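Beta-lactamase (Klebsiella pneumoniae, PDB 6KBY) probably hydrolyses beta-lactam antibiotics to substituted beta-amino acids, as a class C serine beta-lactamase, and is seen here with AMP bound in its active-site pocket. Local coordinates at residues A[272-275]-A[280-283]; A[286-291]-A[358-363]. All blocks are in the same frame, centred on the assembly; numbering follows the deposited sequence.

Contact 1 of 2, residues A[272-275]-A[280-283]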
loop_
_atom_site.group_PDB
_atom_site.type_symbol
_atom_site.label_atom_id
_atom_site.label_comp_id
_atom_site.label_asym_id
_atom_site.label_seq_id
_atom_site.Cartn_x
_atom_site.Cartn_y
_atom_site.Cartn_z
ATOM N N GLU A 272 -6.136 -6.650 16.213
ATOM C CA GLU A 272 -5.567 -7.906 15.750
ATOM C C GLU A 272 -4.261 -7.741 14.982
ATOM O O GLU A 272 -3.629 -8.749 14.660
ATOM C CB GLU A 272 -6.575 -8.656 14.873
ATOM C CG GLU A 272 -7.890 -8.971 15.577
ATOM C CD GLU A 272 -7.716 -9.933 16.737
ATOM O OE1 GLU A 272 -6.817 -10.789 16.662
ATOM O OE2 GLU A 272 -8.475 -9.832 17.725
ATOM N N ILE A 273 -3.829 -6.518 14.687
ATOM C CA ILE A 273 -2.708 -6.319 13.780
ATOM C C ILE A 273 -1.443 -5.909 14.518
ATOM O O ILE A 273 -1.458 -5.347 15.624
ATOM C CB ILE A 273 -2.991 -5.329 12.629
ATOM C CG1 ILE A 273 -3.047 -3.886 13.132
ATOM C CG2 ILE A 273 -4.251 -5.721 11.883
ATOM C CD1 ILE A 273 -2.993 -2.862 12.000
ATOM N N THR A 274 -0.329 -6.184 13.855
ATOM C CA THR A 274 0.944 -5.544 14.129
ATOM C C THR A 274 1.158 -4.488 13.056
ATOM O O THR A 274 1.108 -4.793 11.853
ATOM C CB THR A 274 2.049 -6.592 14.101
ATOM O OG1 THR A 274 1.815 -7.539 15.156
ATOM C CG2 THR A 274 3.428 -5.956 14.258
ATOM N N GLN A 275 1.316 -3.241 13.494
ATOM C CA GLN A 275 1.552 -2.125 12.593
ATOM C C GLN A 275 3.052 -2.009 12.350
ATOM O O GLN A 275 3.824 -1.760 13.289
ATOM C CB GLN A 275 1.003 -0.834 13.197
ATOM C CG GLN A 275 1.262 0.391 12.336
ATOM C CD GLN A 275 0.504 0.346 11.030
ATOM O OE1 GLN A 275 -0.733 0.337 11.012
ATOM N NE2 GLN A 275 1.238 0.307 9.924
ATOM N N GLU A 280 0.978 -3.715 7.298
ATOM C CA GLU A 280 0.288 -4.278 8.445
ATOM C C GLU A 280 0.422 -5.789 8.366
ATOM O O GLU A 280 0.393 -6.357 7.270
ATOM C CB GLU A 280 -1.193 -3.886 8.405
ATOM C CG GLU A 280 -1.398 -2.378 8.372
ATOM C CD GLU A 280 -2.777 -1.962 7.886
ATOM O OE1 GLU A 280 -3.648 -2.844 7.700
ATOM O OE2 GLU A 280 -2.986 -0.745 7.677
ATOM N N GLN A 281 0.559 -6.453 9.511
ATOM C CA GLN A 281 0.757 -7.893 9.472
ATOM C C GLN A 281 0.021 -8.573 10.613
ATOM O O GLN A 281 -0.341 -7.955 11.620
ATOM C CB GLN A 281 2.240 -8.275 9.494
ATOM C CG GLN A 281 2.896 -8.049 10.832
ATOM C CD GLN A 281 4.402 -8.248 10.785
ATOM O OE1 GLN A 281 5.052 -7.912 9.798
ATOM N NE2 GLN A 281 4.963 -8.789 11.864
ATOM N N LEU A 282 -0.175 -9.875 10.435
ATOM C CA LEU A 282 -0.741 -10.745 11.449
ATOM C C LEU A 282 0.063 -12.034 11.473
ATOM O O LEU A 282 0.606 -12.443 10.440
ATOM C CB LEU A 282 -2.201 -11.093 11.134
ATOM C CG LEU A 282 -3.205 -9.943 11.180
ATOM C CD1 LEU A 282 -3.268 -9.213 9.840
ATOM C CD2 LEU A 282 -4.577 -10.460 11.565
ATOM N N PRO A 283 0.150 -12.698 12.624
ATOM C CA PRO A 283 0.840 -13.996 12.663
ATOM C C PRO A 283 0.217 -15.001 11.700
ATOM O O PRO A 283 -0.997 -15.033 11.501
ATOM C CB PRO A 283 0.677 -14.439 14.121
ATOM C CG PRO A 283 0.558 -13.160 14.877
ATOM C CD PRO A 283 -0.197 -12.218 13.974
#
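A beta hairpin in the antiparallel sheet of the class C beta-lactamase fold brings T274 against Q281. Its strands are 273-275 and 280-283. T274 and Q281 form a hydrogen-bonded pair. T274 N donates to Q281 O at 2.9 Å, with a nearly straight angle of 172° at the hydrogen. Q281 N returns a bond of 2.9 Å to T274 O. Q275 and E280 make the next, non-hydrogen-bonded pair.

T274 and Q281 lie side by side on one face of the sheet, and T274 CB meets Q281 CG at 3.7 Å. Q275 and E280 point to the other face. The I273 side chain also reaches E280, with I273 CD1 4.0 Å from E280 CG. The Q275 chain bends at chi2 (67°), which brings its amide to E280. There Q275 OE1 lies 3.8 Å from E280 CG. The amide and carboxylate planes are almost perpendicular, 86° apart. Farther along, L282 CD1 touches I273 CG2 at 4.2 Å.

Outside the hairpin, R154 joins the two polar ends. R154 forms a salt bridge with E280 OE2 and a hydrogen bond to Q275 OE1. E280 also lies close to Y156, an AMP-binding residue. R154 thus ties the ends of Q275 and E280 together, holding the buried carboxylate and amide in place beside Y156.

Contact 2 of 2, residues A[286-291]-A[358-363]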
loop_
_atom_site.group_PDB
_atom_site.type_symbol
_atom_site.label_atom_id
_atom_site.label_comp_id
_atom_site.label_asym_id
_atom_site.label_seq_id
_atom_site.Cartn_x
_atom_site.Cartn_y
_atom_site.Cartn_z
ATOM N N VAL A 286 -2.967 -17.557 9.709
ATOM C CA VAL A 286 -3.889 -16.544 10.199
ATOM C C VAL A 286 -5.306 -17.020 9.931
ATOM O O VAL A 286 -5.563 -17.693 8.927
ATOM C CB VAL A 286 -3.608 -15.156 9.583
ATOM C CG1 VAL A 286 -3.708 -15.224 8.074
ATOM C CG2 VAL A 286 -4.545 -14.092 10.162
ATOM N N SER A 287 -6.213 -16.717 10.852
ATOM C CA SER A 287 -7.605 -17.068 10.627
ATOM C C SER A 287 -8.272 -15.980 9.803
ATOM O O SER A 287 -7.940 -14.794 9.914
ATOM C CB SER A 287 -8.357 -17.230 11.947
ATOM O OG SER A 287 -8.732 -15.973 12.496
ATOM N N LEU A 288 -9.207 -16.393 8.959
ATOM C CA LEU A 288 -9.985 -15.404 8.222
ATOM C C LEU A 288 -10.687 -14.402 9.135
ATOM O O LEU A 288 -10.623 -13.196 8.839
ATOM C CB LEU A 288 -10.935 -16.094 7.238
ATOM C CG LEU A 288 -11.750 -15.154 6.351
ATOM C CD1 LEU A 288 -10.848 -14.214 5.568
ATOM C CD2 LEU A 288 -12.634 -15.958 5.409
ATOM N N PRO A 289 -11.339 -14.799 10.240
ATOM C CA PRO A 289 -11.977 -13.778 11.091
ATOM C C PRO A 289 -11.024 -12.701 11.576
ATOM O O PRO A 289 -11.381 -11.517 11.571
ATOM C CB PRO A 289 -12.568 -14.603 12.242
ATOM C CG PRO A 289 -12.835 -15.935 11.628
ATOM C CD PRO A 289 -11.687 -16.166 10.679
ATOM N N ASN A 290 -9.813 -13.075 11.993
ATOM C CA ASN A 290 -8.872 -12.071 12.479
ATOM C C ASN A 290 -8.360 -11.190 11.349
ATOM O O ASN A 290 -8.134 -9.992 11.540
ATOM C CB ASN A 290 -7.718 -12.739 13.218
ATOM C CG ASN A 290 -8.135 -13.295 14.564
ATOM O OD1 ASN A 290 -9.163 -12.902 15.118
ATOM N ND2 ASN A 290 -7.333 -14.202 15.103
ATOM N N LEU A 291 -8.169 -11.767 10.167
ATOM C CA LEU A 291 -7.735 -10.974 9.026
ATOM C C LEU A 291 -8.804 -9.965 8.626
ATOM O O LEU A 291 -8.492 -8.820 8.278
ATOM C CB LEU A 291 -7.403 -11.909 7.866
ATOM C CG LEU A 291 -6.669 -11.283 6.684
ATOM C CD1 LEU A 291 -5.381 -10.619 7.134
ATOM C CD2 LEU A 291 -6.397 -12.342 5.626
ATOM N N VAL A 358 -11.250 -13.347 -0.787
ATOM C CA VAL A 358 -10.777 -13.961 -2.024
ATOM C C VAL A 358 -9.282 -14.250 -1.946
ATOM O O VAL A 358 -8.824 -15.344 -2.298
ATOM C CB VAL A 358 -11.146 -13.081 -3.231
ATOM C CG1 VAL A 358 -10.412 -13.542 -4.475
ATOM C CG2 VAL A 358 -12.652 -13.110 -3.462
ATOM N N ALA A 359 -8.501 -13.281 -1.459
ATOM C CA ALA A 359 -7.062 -13.491 -1.337
ATOM C C ALA A 359 -6.748 -14.649 -0.395
ATOM O O ALA A 359 -5.852 -15.458 -0.663
ATOM C CB ALA A 359 -6.393 -12.210 -0.843
ATOM N N TYR A 360 -7.456 -14.722 0.732
ATOM C CA TYR A 360 -7.245 -15.807 1.681
ATOM C C TYR A 360 -7.531 -17.158 1.037
ATOM O O TYR A 360 -6.756 -18.110 1.195
ATOM C CB TYR A 360 -8.135 -15.574 2.905
ATOM C CG TYR A 360 -8.064 -16.679 3.928
ATOM C CD1 TYR A 360 -7.053 -16.714 4.878
ATOM C CD2 TYR A 360 -9.008 -17.690 3.946
ATOM C CE1 TYR A 360 -6.991 -17.740 5.821
ATOM C CE2 TYR A 360 -8.954 -18.709 4.873
ATOM C CZ TYR A 360 -7.949 -18.730 5.804
ATOM O OH TYR A 360 -7.907 -19.755 6.725
ATOM N N LYS A 361 -8.636 -17.258 0.294
ATOM C CA LYS A 361 -8.959 -18.516 -0.368
ATOM C C LYS A 361 -7.901 -18.883 -1.398
ATOM O O LYS A 361 -7.517 -20.054 -1.513
ATOM C CB LYS A 361 -10.337 -18.425 -1.010
ATOM C CG LYS A 361 -11.472 -18.387 -0.005
ATOM C CD LYS A 361 -12.781 -18.123 -0.721
ATOM C CE LYS A 361 -13.970 -18.156 0.216
ATOM N NZ LYS A 361 -15.214 -17.730 -0.486
ATOM N N ILE A 362 -7.426 -17.910 -2.170
ATOM C CA ILE A 362 -6.421 -18.205 -3.185
ATOM C C ILE A 362 -5.120 -18.669 -2.542
ATOM O O ILE A 362 -4.580 -19.726 -2.894
ATOM C CB ILE A 362 -6.212 -17.004 -4.122
ATOM C CG1 ILE A 362 -7.467 -16.773 -4.958
ATOM C CG2 ILE A 362 -5.009 -17.247 -5.028
ATOM C CD1 ILE A 362 -7.458 -15.470 -5.726
ATOM N N LEU A 363 -4.588 -17.894 -1.595
ATOM C CA LEU A 363 -3.315 -18.297 -1.008
ATOM C C LEU A 363 -3.439 -19.625 -0.263
ATOM O O LEU A 363 -2.523 -20.454 -0.304
ATOM C CB LEU A 363 -2.746 -17.192 -0.120
ATOM C CG LEU A 363 -2.300 -15.899 -0.825
ATOM C CD1 LEU A 363 -1.501 -15.020 0.124
ATOM C CD2 LEU A 363 -1.509 -16.167 -2.100
HETATM O O HOH W 1 -5.392 -20.332 7.905
HETATM O O HOH W 2 -10.099 -19.190 8.961
#
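The N-terminal turn of helix 288-294 faces the side of helix 352-364. The backbones stay apart, with L288 CA and Y360 CA the nearest pair at 7.1 Å. S287 is the N-cap of the first helix. S287 OG accepts from N290 N at 3.1 Å, which satisfies an amide of the first turn.

Y360 makes most of the contact. Its CG is anti to the backbone N (chi1 177°), and the ring extends from its own helix to the start of the other. L288 CB sits over one face of the ring in a CH-pi contact, 4.1 Å from the centroid and 12° off the normal. L288 CG is also anti to its backbone N (chi1 -177°). The leucine chain thus runs back toward the root of the tyrosine, where L288 CD1 meets Y360 CB at 4.0 Å. V286 O lies at the ring edge, near its plane, 3.4 Å from Y360 CE1. L291 CD2 makes a looser, oblique contact with the ring.

Two waters link Y360 OH to the backbone. One donates to V286 O at 2.8 Å. The other accepts from L288 N at 2.9 Å. Both also bond to the hydroxyl, so the polar end of the tyrosine is tied through water to the helix start and the loop just before it.

W318 of strand 317-325 touches V286, L291 and L363. A359 and I362 pack on strand 340-346. This is helix-to-helix packing on one face of the central antiparallel sheet, with an aromatic side chain bridging a capped helix start, away from the AMP pocket.

In the fold
Contact 1 is buried within the sheet, whereas contact 2 is only partly buried. Strand 280-283 and helix 288-294 follow each other in the chain, so the second contact opens soon after the first closes. Their centres lie 13 Å apart. They also touch directly: L282 CD1 meets L291 CD1 at 3.7 Å, joining the hairpin to the helix. Strand 317-325 is a shared neighbour, next to 280-283 in the sheet and packed against both helices. The chemistry follows the setting. Contact 1 is held by direct backbone bonds, and the polar ends of Q275 and E280 turn to R154 near the ligand pocket. Contact 2 relies on aromatic packing and bridging waters.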